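Local coordinates for envelope glycoprotein (Bourbon virus, PDB 5ZKX), which probably drives fusion of viral and host membranes as a trimeric class III envelope glycoprotein of the baculovirus gp64 family, here in its postfusion form, at residues A[50-55]-A[123-128]; A[95-100]-A[137-142]. All blocks are in the same frame, centred on the assembly; numbering follows the deposited sequence.

Interaction 1 of 2, residues A[50-55]-A[123-128]; sequences AYWRSY and LEKRSN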
ATOM      1  N   ALA A  50      18.857  12.303  29.600  1.00 26.51           N
ATOM      2  CA  ALA A  50      19.498  11.291  30.427  1.00 26.94           C
ATOM      3  C   ALA A  50      20.942  11.710  30.658  1.00 29.04           C
ATOM      4  O   ALA A  50      21.452  12.637  30.024  1.00 24.79           O
ATOM      5  CB  ALA A  50      19.426   9.904  29.781  1.00 22.93           C
ATOM      6  N   TYR A  51      21.599  11.012  31.579  1.00 28.42           N
ATOM      7  CA  TYR A  51      23.011  11.247  31.823  1.00 26.18           C
ATOM      8  C   TYR A  51      23.725   9.926  32.070  1.00 24.18           C
ATOM      9  O   TYR A  51      23.188   9.019  32.712  1.00 26.02           O
ATOM     10  CB  TYR A  51      23.235  12.217  33.001  1.00 27.02           C
ATOM     11  CG  TYR A  51      22.801  11.729  34.370  1.00 24.54           C
ATOM     12  CD1 TYR A  51      23.645  10.951  35.152  1.00 23.55           C
ATOM     13  CD2 TYR A  51      21.566  12.084  34.898  1.00 27.94           C
ATOM     14  CE1 TYR A  51      23.262  10.518  36.405  1.00 23.93           C
ATOM     15  CE2 TYR A  51      21.175  11.656  36.155  1.00 26.52           C
ATOM     16  CZ  TYR A  51      22.030  10.874  36.903  1.00 27.37           C
ATOM     17  OH  TYR A  51      21.653  10.439  38.153  1.00 25.70           O
ATOM     18  N   TRP A  52      24.934   9.829  31.533  1.00 20.15           N
ATOM     19  CA  TRP A  52      25.829   8.719  31.815  1.00 22.40           C
ATOM     20  C   TRP A  52      26.771   9.122  32.943  1.00 26.52           C
ATOM     21  O   TRP A  52      27.424  10.168  32.868  1.00 24.00           O
ATOM     22  CB  TRP A  52      26.621   8.347  30.562  1.00 20.89           C
ATOM     23  CG  TRP A  52      27.832   7.528  30.837  1.00 23.56           C
ATOM     24  CD1 TRP A  52      29.118   7.976  30.943  1.00 20.66           C
ATOM     25  CD2 TRP A  52      27.880   6.112  31.039  1.00 22.67           C
ATOM     26  NE1 TRP A  52      29.962   6.924  31.200  1.00 21.51           N
ATOM     27  CE2 TRP A  52      29.225   5.768  31.263  1.00 21.15           C
ATOM     28  CE3 TRP A  52      26.913   5.102  31.056  1.00 24.29           C
ATOM     29  CZ2 TRP A  52      29.630   4.458  31.499  1.00 20.46           C
ATOM     30  CZ3 TRP A  52      27.317   3.801  31.291  1.00 21.90           C
ATOM     31  CH2 TRP A  52      28.662   3.492  31.509  1.00 21.85           C
ATOM     32  N   ARG A  53      26.826   8.305  33.992  1.00 27.75           N
ATOM     33  CA  ARG A  53      27.668   8.579  35.149  1.00 27.96           C
ATOM     34  C   ARG A  53      28.634   7.424  35.359  1.00 26.20           C
ATOM     35  O   ARG A  53      28.226   6.260  35.341  1.00 26.79           O
ATOM     36  CB  ARG A  53      26.828   8.801  36.408  1.00 32.38           C
ATOM     37  CG  ARG A  53      27.643   8.862  37.694  1.00 30.65           C
ATOM     38  CD  ARG A  53      26.811   8.439  38.889  1.00 31.75           C
ATOM     39  NE  ARG A  53      25.898   9.495  39.318  1.00 29.66           N
ATOM     40  CZ  ARG A  53      24.772   9.280  39.991  1.00 36.23           C
ATOM     41  NH1 ARG A  53      24.412   8.043  40.312  1.00 32.58           N
ATOM     42  NH2 ARG A  53      24.004  10.303  40.343  1.00 33.66           N
ATOM     43  N   SER A  54      29.912   7.748  35.557  1.00 28.76           N
ATOM     44  CA  SER A  54      30.943   6.755  35.852  1.00 27.93           C
ATOM     45  C   SER A  54      31.726   7.227  37.072  1.00 26.86           C
ATOM     46  O   SER A  54      32.603   8.089  36.960  1.00 33.81           O
ATOM     47  CB  SER A  54      31.865   6.532  34.659  1.00 29.32           C
ATOM     48  OG  SER A  54      32.642   5.361  34.845  1.00 27.34           O
ATOM     49  N   TYR A  55      31.410   6.656  38.229  1.00 26.60           N
ATOM     50  CA  TYR A  55      32.059   6.979  39.493  1.00 26.65           C
ATOM     51  C   TYR A  55      32.976   5.819  39.857  1.00 29.53           C
ATOM     52  O   TYR A  55      32.504   4.754  40.271  1.00 33.48           O
ATOM     53  CB  TYR A  55      31.018   7.225  40.581  1.00 28.10           C
ATOM     54  CG  TYR A  55      31.564   7.819  41.857  1.00 29.22           C
ATOM     55  CD1 TYR A  55      32.041   9.124  41.889  1.00 33.23           C
ATOM     56  CD2 TYR A  55      31.583   7.085  43.035  1.00 27.78           C
ATOM     57  CE1 TYR A  55      32.530   9.678  43.053  1.00 31.78           C
ATOM     58  CE2 TYR A  55      32.073   7.630  44.207  1.00 33.10           C
ATOM     59  CZ  TYR A  55      32.544   8.929  44.208  1.00 34.30           C
ATOM     60  OH  TYR A  55      33.032   9.483  45.368  1.00 40.39           O
ATOM     61  N   LEU A 123      25.344  12.161  24.609  1.00 23.92           N
ATOM     62  CA  LEU A 123      26.316  11.903  25.658  1.00 24.19           C
ATOM     63  C   LEU A 123      27.490  11.098  25.115  1.00 24.78           C
ATOM     64  O   LEU A 123      27.402  10.441  24.074  1.00 23.71           O
ATOM     65  CB  LEU A 123      25.666  11.173  26.839  1.00 23.75           C
ATOM     66  CG  LEU A 123      25.151   9.738  26.690  1.00 21.10           C
ATOM     67  CD1 LEU A 123      26.241   8.714  26.951  1.00 21.37           C
ATOM     68  CD2 LEU A 123      23.999   9.515  27.647  1.00 16.96           C
ATOM     69  N   GLU A 124      28.605  11.162  25.837  1.00 30.25           N
ATOM     70  CA  GLU A 124      29.773  10.341  25.553  1.00 29.69           C
ATOM     71  C   GLU A 124      29.969   9.350  26.690  1.00 32.26           C
ATOM     72  O   GLU A 124      29.937   9.729  27.865  1.00 30.78           O
ATOM     73  CB  GLU A 124      31.029  11.192  25.369  1.00 36.68           C
ATOM     74  CG  GLU A 124      32.248  10.378  24.953  1.00 38.55           C
ATOM     75  CD  GLU A 124      33.434  11.244  24.586  1.00 43.24           C
ATOM     76  OE1 GLU A 124      34.047  10.999  23.525  1.00 49.55           O
ATOM     77  OE2 GLU A 124      33.756  12.170  25.357  1.00 48.32           O
ATOM     78  N   LYS A 125      30.162   8.081  26.335  1.00 26.25           N
ATOM     79  CA  LYS A 125      30.312   7.007  27.315  1.00 24.76           C
ATOM     80  C   LYS A 125      31.790   6.870  27.668  1.00 26.92           C
ATOM     81  O   LYS A 125      32.505   5.996  27.174  1.00 28.34           O
ATOM     82  CB  LYS A 125      29.736   5.710  26.762  1.00 24.75           C
ATOM     83  CG  LYS A 125      29.759   4.540  27.726  1.00 24.93           C
ATOM     84  CD  LYS A 125      29.644   3.235  26.968  1.00 20.58           C
ATOM     85  CE  LYS A 125      29.579   2.052  27.910  1.00 21.52           C
ATOM     86  NZ  LYS A 125      29.522   0.768  27.152  1.00 25.85           N
ATOM     87  N   ARG A 126      32.254   7.756  28.549  1.00 25.14           N
ATOM     88  CA  ARG A 126      33.661   7.832  28.916  1.00 24.25           C
ATOM     89  C   ARG A 126      33.851   7.506  30.391  1.00 21.81           C
ATOM     90  O   ARG A 126      33.015   7.850  31.229  1.00 21.51           O
ATOM     91  CB  ARG A 126      34.245   9.213  28.613  1.00 20.48           C
ATOM     92  CG  ARG A 126      33.549  10.332  29.334  1.00 27.25           C
ATOM     93  CD  ARG A 126      34.382  11.595  29.351  1.00 25.10           C
ATOM     94  NE  ARG A 126      33.710  12.631  30.127  1.00 27.70           N
ATOM     95  CZ  ARG A 126      32.831  13.489  29.623  1.00 26.44           C
ATOM     96  NH1 ARG A 126      32.517  13.446  28.334  1.00 24.36           N
ATOM     97  NH2 ARG A 126      32.267  14.393  30.410  1.00 28.97           N
ATOM     98  N   SER A 127      34.962   6.836  30.695  1.00 23.35           N
ATOM     99  CA  SER A 127      35.283   6.417  32.050  1.00 21.95           C
ATOM    100  C   SER A 127      36.792   6.300  32.182  1.00 21.98           C
ATOM    101  O   SER A 127      37.496   6.052  31.200  1.00 26.87           O
ATOM    102  CB  SER A 127      34.611   5.082  32.398  1.00 20.26           C
ATOM    103  OG  SER A 127      35.133   4.538  33.597  1.00 20.37           O
ATOM    104  N   ASN A 128      37.283   6.491  33.405  1.00 27.28           N
ATOM    105  CA  ASN A 128      38.695   6.300  33.699  1.00 25.61           C
ATOM    106  C   ASN A 128      38.870   6.179  35.207  1.00 29.34           C
ATOM    107  O   ASN A 128      38.166   6.841  35.973  1.00 28.03           O
ATOM    108  CB  ASN A 128      39.554   7.443  33.143  1.00 25.34           C
ATOM    109  CG  ASN A 128      39.307   8.757  33.845  1.00 30.99           C
ATOM    110  OD1 ASN A 128      38.252   9.371  33.692  1.00 39.92           O
ATOM    111  ND2 ASN A 128      40.288   9.205  34.615  1.00 36.85           N
TER
HETATM  112  O   HOH W   1      35.097   7.640  35.540  1.00 27.59           O

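Interaction 2 of 2, residues A[95-100]-A[137-142]; sequences PEVQDA and CNLSWR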
ATOM      1  N   PRO A  95      25.971  19.514  34.065  1.00 22.70           N
ATOM      2  CA  PRO A  95      27.293  19.805  33.504  1.00 24.35           C
ATOM      3  C   PRO A  95      28.001  18.585  32.938  1.00 23.25           C
ATOM      4  O   PRO A  95      27.786  17.443  33.352  1.00 22.02           O
ATOM      5  CB  PRO A  95      28.051  20.352  34.720  1.00 19.44           C
ATOM      6  CG  PRO A  95      27.477  19.576  35.859  1.00 20.65           C
ATOM      7  CD  PRO A  95      26.017  19.358  35.529  1.00 22.23           C
ATOM      8  N   GLU A  96      28.875  18.851  31.972  1.00 31.18           N
ATOM      9  CA  GLU A  96      29.740  17.829  31.393  1.00 36.94           C
ATOM     10  C   GLU A  96      30.983  17.703  32.267  1.00 36.61           C
ATOM     11  O   GLU A  96      31.815  18.616  32.315  1.00 36.24           O
ATOM     12  CB  GLU A  96      30.111  18.183  29.954  1.00 33.75           C
ATOM     13  CG  GLU A  96      30.852  17.083  29.212  1.00 33.03           C
ATOM     14  CD  GLU A  96      29.922  16.183  28.423  1.00 38.69           C
ATOM     15  OE1 GLU A  96      28.808  16.633  28.082  1.00 40.46           O
ATOM     16  OE2 GLU A  96      30.302  15.026  28.142  1.00 39.43           O
ATOM     17  N   VAL A  97      31.107  16.576  32.960  1.00 40.01           N
ATOM     18  CA  VAL A  97      32.200  16.329  33.890  1.00 36.92           C
ATOM     19  C   VAL A  97      33.134  15.300  33.277  1.00 38.15           C
ATOM     20  O   VAL A  97      32.698  14.207  32.895  1.00 38.02           O
ATOM     21  CB  VAL A  97      31.681  15.839  35.250  1.00 41.74           C
ATOM     22  CG1 VAL A  97      32.848  15.439  36.122  1.00 44.13           C
ATOM     23  CG2 VAL A  97      30.821  16.906  35.913  1.00 39.59           C
ATOM     24  N   GLN A  98      34.417  15.640  33.191  1.00 28.98           N
ATOM     25  CA  GLN A  98      35.405  14.740  32.613  1.00 29.34           C
ATOM     26  C   GLN A  98      36.678  14.766  33.442  1.00 31.96           C
ATOM     27  O   GLN A  98      37.254  15.835  33.667  1.00 31.72           O
ATOM     28  CB  GLN A  98      35.721  15.119  31.167  1.00 27.30           C
ATOM     29  CG  GLN A  98      36.838  14.292  30.572  1.00 30.62           C
ATOM     30  CD  GLN A  98      37.092  14.611  29.121  1.00 25.18           C
ATOM     31  OE1 GLN A  98      36.639  15.637  28.611  1.00 37.12           O
ATOM     32  NE2 GLN A  98      37.823  13.737  28.443  1.00 19.16           N
ATOM     33  N   ASP A  99      37.115  13.584  33.880  1.00 35.61           N
ATOM     34  CA  ASP A  99      38.366  13.425  34.623  1.00 36.44           C
ATOM     35  C   ASP A  99      38.383  14.284  35.884  1.00 39.07           C
ATOM     36  O   ASP A  99      39.395  14.900  36.224  1.00 40.25           O
ATOM     37  CB  ASP A  99      39.579  13.734  33.741  1.00 34.09           C
ATOM     38  CG  ASP A  99      40.846  13.071  34.246  1.00 37.47           C
ATOM     39  OD1 ASP A  99      41.860  13.090  33.520  1.00 40.39           O
ATOM     40  OD2 ASP A  99      40.825  12.524  35.368  1.00 40.01           O
ATOM     41  N   ALA A 100      37.253  14.336  36.580  1.00 27.69           N
ATOM     42  CA  ALA A 100      37.174  15.005  37.872  1.00 24.54           C
ATOM     43  C   ALA A 100      37.523  13.985  38.947  1.00 31.98           C
ATOM     44  O   ALA A 100      36.755  13.050  39.198  1.00 32.81           O
ATOM     45  CB  ALA A 100      35.786  15.594  38.101  1.00 25.50           C
ATOM     46  N   CYS A 137      35.415  10.904  38.556  1.00 34.13           N
ATOM     47  CA  CYS A 137      34.047  11.142  38.122  1.00 32.22           C
ATOM     48  C   CYS A 137      34.023  11.496  36.645  1.00 31.58           C
ATOM     49  O   CYS A 137      34.825  12.313  36.179  1.00 28.67           O
ATOM     50  CB  CYS A 137      33.381  12.256  38.937  1.00 30.05           C
ATOM     51  SG  CYS A 137      31.662  12.608  38.448  1.00 35.97           S
ATOM     52  N   ASN A 138      33.109  10.865  35.916  1.00 31.95           N
ATOM     53  CA  ASN A 138      32.776  11.228  34.548  1.00 27.29           C
ATOM     54  C   ASN A 138      31.264  11.348  34.441  1.00 25.35           C
ATOM     55  O   ASN A 138      30.529  10.491  34.939  1.00 22.33           O
ATOM     56  CB  ASN A 138      33.291  10.197  33.537  1.00 26.92           C
ATOM     57  CG  ASN A 138      34.777  10.317  33.285  1.00 26.24           C
ATOM     58  OD1 ASN A 138      35.224  11.181  32.528  1.00 29.14           O
ATOM     59  ND2 ASN A 138      35.554   9.446  33.916  1.00 27.66           N
ATOM     60  N   LEU A 139      30.808  12.411  33.784  1.00 31.00           N
ATOM     61  CA  LEU A 139      29.382  12.692  33.646  1.00 30.84           C
ATOM     62  C   LEU A 139      29.134  13.300  32.274  1.00 28.61           C
ATOM     63  O   LEU A 139      29.743  14.315  31.928  1.00 27.26           O
ATOM     64  CB  LEU A 139      28.906  13.635  34.754  1.00 28.67           C
ATOM     65  CG  LEU A 139      27.405  13.830  34.950  1.00 34.07           C
ATOM     66  CD1 LEU A 139      26.757  12.541  35.421  1.00 34.67           C
ATOM     67  CD2 LEU A 139      27.138  14.956  35.936  1.00 34.62           C
ATOM     68  N   SER A 140      28.243  12.678  31.496  1.00 22.00           N
ATOM     69  CA  SER A 140      27.894  13.134  30.156  1.00 21.00           C
ATOM     70  C   SER A 140      26.381  13.115  29.988  1.00 21.76           C
ATOM     71  O   SER A 140      25.718  12.158  30.396  1.00 24.24           O
ATOM     72  CB  SER A 140      28.548  12.257  29.088  1.00 21.03           C
ATOM     73  OG  SER A 140      28.604  12.925  27.841  1.00 27.14           O
ATOM     74  N   TRP A 141      25.841  14.164  29.375  1.00 26.64           N
ATOM     75  CA  TRP A 141      24.401  14.361  29.278  1.00 26.63           C
ATOM     76  C   TRP A 141      23.922  14.239  27.837  1.00 23.22           C
ATOM     77  O   TRP A 141      24.676  14.464  26.886  1.00 22.26           O
ATOM     78  CB  TRP A 141      23.994  15.733  29.826  1.00 24.94           C
ATOM     79  CG  TRP A 141      24.129  15.852  31.305  1.00 26.48           C
ATOM     80  CD1 TRP A 141      25.272  16.104  32.006  1.00 24.75           C
ATOM     81  CD2 TRP A 141      23.083  15.723  32.276  1.00 24.71           C
ATOM     82  NE1 TRP A 141      25.003  16.138  33.352  1.00 25.61           N
ATOM     83  CE2 TRP A 141      23.666  15.907  33.544  1.00 24.30           C
ATOM     84  CE3 TRP A 141      21.710  15.469  32.194  1.00 24.89           C
ATOM     85  CZ2 TRP A 141      22.924  15.846  34.721  1.00 25.14           C
ATOM     86  CZ3 TRP A 141      20.975  15.408  33.365  1.00 24.92           C
ATOM     87  CH2 TRP A 141      21.584  15.596  34.610  1.00 25.83           C
ATOM     88  N   ARG A 142      22.649  13.875  27.693  1.00 24.01           N
ATOM     89  CA  ARG A 142      21.969  13.857  26.409  1.00 21.81           C
ATOM     90  C   ARG A 142      20.591  14.478  26.586  1.00 22.56           C
ATOM     91  O   ARG A 142      19.981  14.373  27.652  1.00 25.17           O
ATOM     92  CB  ARG A 142      21.845  12.434  25.841  1.00 20.40           C
ATOM     93  CG  ARG A 142      20.743  11.592  26.479  1.00 19.98           C
ATOM     94  CD  ARG A 142      20.827  10.135  26.053  1.00 19.34           C
ATOM     95  NE  ARG A 142      20.913   9.983  24.602  1.00 22.44           N
ATOM     96  CZ  ARG A 142      19.913   9.561  23.835  1.00 20.20           C
ATOM     97  NH1 ARG A 142      18.744   9.246  24.377  1.00 20.30           N
ATOM     98  NH2 ARG A 142      20.080   9.455  22.526  1.00 23.29           N
TER

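Interaction 1 of 2, residues A[50-55]-A[123-128]
A chi1 of 162° puts the Trp52 indole opposite its own backbone N, beside the carbonyl carbon, and turns it onto residues 123-128, where Lys125, extended along its whole side chain, runs obliquely over one ring face. The contact is a CH-pi one: Lys125 CG lies 3.9 Å from the centroid of the six-membered ring, over its face, and further along Lys125 CE reaches Trp52 CH2 at 4.0 Å. The lysine chain then carries its ammonium past the indole to the carbonyl of Thr439 of the second subunit, whose Tyr440 meets the Trp52 ring edge-to-face. At the base of the indole, Leu123 CD1 packs on Trp52 CB at 3.6 Å, and both side chains also rest on Leu72 of strand 67-74.

The pyrrole edge is polar. Trp52 NE1 donates to Arg126 O at 3.2 Å (N-H...O 159°), with the acceptor in the ring plane; seen from the carbonyl, however, the donor stands 46° out of plane and misses the lone pairs. Arg126 O is presented there after an inverse gamma turn centred on Lys125. At the next residue, Ser127 OG donates to Ser54 OG at 2.9 Å, and Asn70 gives the Ser54 hydroxyl a further partner. A water finishes the row: it donates to Ser54 O at 2.9 Å and accepts from Asn128 N at 3.3 Å.

The two segments run nearly parallel, yet they are joined through side chains and water, while strand 126-127 pairs its backbone with strand 442-443. The chemistry implies an indole whose rotation is restrained by its N-H bond and by the packing of Lys125 and Leu123, with Tyr440 extending the contact to the trimer interface.

Interaction 2 of 2, residues A[95-100]-A[137-142]
Residues 95-100 run antiparallel to strand 134-148 through two hydrogen-bonded pairs, Val97 with Leu139 (Val97 N to Leu139 O and Leu139 N to Val97 O, each 2.8 Å) and Ala100 with Cys137, separated by a beta bulge where Asp99 takes a left-handed helical conformation (phi/psi 57°/41°). On the face bearing these paired residues, Val97 CB meets Leu139 CB at 3.6 Å as the two side chains cross. Val97 CG1, anti to its backbone N, turns toward Cys137 and comes within 3.9 Å of its SG, the sulfur that is disulfide-bonded to Cys108. Ile107 and Trp112 pack against this same apolar row.

Through strand 100-101 the pairing is part of the antiparallel sheet in which strand 134-148 also pairs with strand 44-58, and the bulge turns the chain a corner between strands 97-98 and 100-101. At the bulge Asp99 N makes a weak bond to Asn138 OD1 (3.3 Å), while Asn138 ND2 holds Asn128 OD1.

Glu96 starts away from the sheet but bends sharply at chi2, bringing its carboxylate back over Ser140. Ser140 OG donates to Glu96 OE2 at 2.7 Å, on the syn side and 25° out of the carboxylate plane. Arg126 forms a salt bridge with that same oxygen, which would be expected to stabilise its negative charge. Past Glu96, Pro95 O sits at the edge of the Trp141 indole, near its plane and 3.1 Å from NE1.

Strands 44-58 and 134-148 are sheet neighbours, joined by backbone hydrogen bonds of Trp52 with Ser140 and Ser54 with Asn138, so interactions 1 and 2 both reach one sheet and their centres lie about 6 Å apart. Residues 123-128, half of interaction 1, also touch both segments of interaction 2. Arg126 NH2 reaches Val97 O at 2.5 Å, probably a hydrogen bond, which gives that carbonyl a partner beyond its antiparallel pairing. Glu124 N probably bonds Ser140 OG at 2.7 Å. The contact centres lie about 43 and 45 Å from the centre of the chain; of the two contacts, the second subunit reaches interaction 1 alone, at Trp52 and Lys125.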